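Local coordinates for plasmin and fibronectin-binding protein A (Streptococcus pneumoniae, PDB 4MR0), which serves the bacterium as a surface adhesin and invasin that binds human fibronectin, plasmin, plasminogen and serum albumin, at residues V450-S454 against A455-G459. Sequence-based numbering, arbitrary orientation.
Sequences VAKDS and AEYLG
The aromatic ring of Tyr-457 lies flat against the CB methylene of Ser-454, which sits 3.6 Å from the ring centroid and 11° off the ring normal, a CH-pi contact centred on the face. Other neighbours approach the ring differently: Lys-452 CG comes in at its edge, near the ring plane, and Asp-453 CB reaches Tyr-457 CE2 obliquely at 4.0 Å. The ring thus folds back over the serine that starts the turn. Residues 454 to 457 form a type I beta turn, closed by Tyr-457 N donating to Ser-454 O over 3.1 Å; the donor stands well above the carbonyl plane. The serine side chain adds a second link, Glu-456 N to Ser-454 OG at 3.0 Å, the N-H...O angle being 156°. This is an ST turn that shares Ser-454 with the beta turn; OG stands anti to the serine N, beside the carbonyl carbon, which brings it to Glu-456 N. The turn belongs to the loop that leaves strand 445-451 and leads to strand 462-473 in the right-handed parallel beta-helix of this adhesin fragment, a fold of the pectate lyase type. The Lys-452 side chain runs past that of Tyr-457 in the opposite sense. A bend at chi3 (71°) carries the ammonium group to two backbone carbonyls, Tyr-457 O at 3.1 Å from Lys-452 NZ and, more weakly, Gly-459 O. NZ meets the Tyr-457 carbonyl nearly end-on, tilted slightly from its plane. The Asp-453 carboxylate is held outside the turn: OD2 forms a salt bridge with Arg-449 of its own strand 445-451, and OD1 accepts the backbone N-H of Ser-417, just beyond the adjacent parallel strand 410-415.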
loop_
_atom_site.group_PDB
_atom_site.type_symbol
_atom_site.label_atom_id
_atom_site.label_comp_id
_atom_site.label_asym_id
_atom_site.label_seq_id
_atom_site.Cartn_x
_atom_site.Cartn_y
_atom_site.Cartn_z
ATOM N N VAL A 450 12.517 6.602 -5.824
ATOM C CA VAL A 450 12.774 5.277 -6.382
ATOM C C VAL A 450 14.247 5.068 -6.107
ATOM O O VAL A 450 15.086 5.852 -6.567
ATOM C CB VAL A 450 12.536 5.213 -7.909
ATOM C CG1 VAL A 450 12.952 3.844 -8.447
ATOM C CG2 VAL A 450 11.072 5.458 -8.215
ATOM N N ALA A 451 14.587 4.023 -5.362
ATOM C CA ALA A 451 15.990 3.855 -5.052
ATOM C C ALA A 451 16.504 2.491 -4.659
ATOM O O ALA A 451 15.747 1.586 -4.306
ATOM C CB ALA A 451 16.356 4.845 -3.952
ATOM N N LYS A 452 17.823 2.361 -4.767
ATOM C CA LYS A 452 18.531 1.183 -4.299
ATOM C C LYS A 452 19.307 1.939 -3.232
ATOM O O LYS A 452 20.405 2.451 -3.473
ATOM C CB LYS A 452 19.479 0.589 -5.337
ATOM C CG LYS A 452 20.050 -0.734 -4.829
ATOM C CD LYS A 452 20.927 -1.448 -5.825
ATOM C CE LYS A 452 22.249 -0.736 -6.023
ATOM N NZ LYS A 452 23.185 -1.609 -6.779
ATOM N N ASP A 453 18.671 2.046 -2.070
ATOM C CA ASP A 453 19.162 2.791 -0.915
ATOM C C ASP A 453 20.639 2.689 -0.555
ATOM O O ASP A 453 21.187 3.613 0.041
ATOM C CB ASP A 453 18.299 2.446 0.304
ATOM C CG ASP A 453 16.818 2.348 -0.044
ATOM O OD1 ASP A 453 16.436 1.382 -0.738
ATOM O OD2 ASP A 453 16.042 3.241 0.361
ATOM N N SER A 454 21.283 1.586 -0.912
ATOM C CA SER A 454 22.696 1.419 -0.602
ATOM C C SER A 454 23.507 0.835 -1.752
ATOM O O SER A 454 23.054 -0.067 -2.460
ATOM C CB SER A 454 22.863 0.529 0.636
ATOM O OG SER A 454 24.231 0.218 0.862
ATOM N N ALA A 455 24.716 1.358 -1.929
ATOM C CA ALA A 455 25.613 0.885 -2.974
ATOM C C ALA A 455 26.018 -0.552 -2.662
ATOM O O ALA A 455 26.506 -1.278 -3.531
ATOM C CB ALA A 455 26.847 1.774 -3.040
ATOM N N GLU A 456 25.806 -0.959 -1.414
ATOM C CA GLU A 456 26.157 -2.306 -0.980
ATOM C C GLU A 456 25.169 -3.381 -1.428
ATOM O O GLU A 456 25.502 -4.566 -1.420
ATOM C CB GLU A 456 26.305 -2.356 0.545
ATOM C CG GLU A 456 27.542 -1.646 1.078
ATOM C CD GLU A 456 27.856 -2.027 2.516
ATOM O OE1 GLU A 456 27.085 -1.645 3.421
ATOM O OE2 GLU A 456 28.876 -2.718 2.737
ATOM N N TYR A 457 23.957 -2.983 -1.810
ATOM C CA TYR A 457 22.974 -3.967 -2.262
ATOM C C TYR A 457 23.398 -4.481 -3.633
ATOM O O TYR A 457 23.649 -3.698 -4.551
ATOM C CB TYR A 457 21.570 -3.353 -2.327
ATOM C CG TYR A 457 21.071 -2.779 -1.014
ATOM C CD1 TYR A 457 21.650 -3.143 0.209
ATOM C CD2 TYR A 457 20.006 -1.880 -0.992
ATOM C CE1 TYR A 457 21.177 -2.622 1.416
ATOM C CE2 TYR A 457 19.526 -1.358 0.203
ATOM C CZ TYR A 457 20.114 -1.730 1.403
ATOM O OH TYR A 457 19.637 -1.194 2.576
ATOM N N LEU A 458 23.470 -5.801 -3.763
ATOM C CA LEU A 458 23.907 -6.452 -4.996
ATOM C C LEU A 458 22.914 -6.502 -6.153
ATOM O O LEU A 458 23.319 -6.553 -7.314
ATOM C CB LEU A 458 24.381 -7.872 -4.672
ATOM C CG LEU A 458 25.764 -8.025 -4.019
ATOM C CD1 LEU A 458 25.957 -7.002 -2.906
ATOM C CD2 LEU A 458 25.908 -9.442 -3.483
ATOM N N GLY A 459 21.620 -6.498 -5.843
ATOM C CA GLY A 459 20.617 -6.549 -6.893
ATOM C C GLY A 459 20.597 -5.297 -7.755
ATOM O O GLY A 459 21.469 -4.435 -7.636
#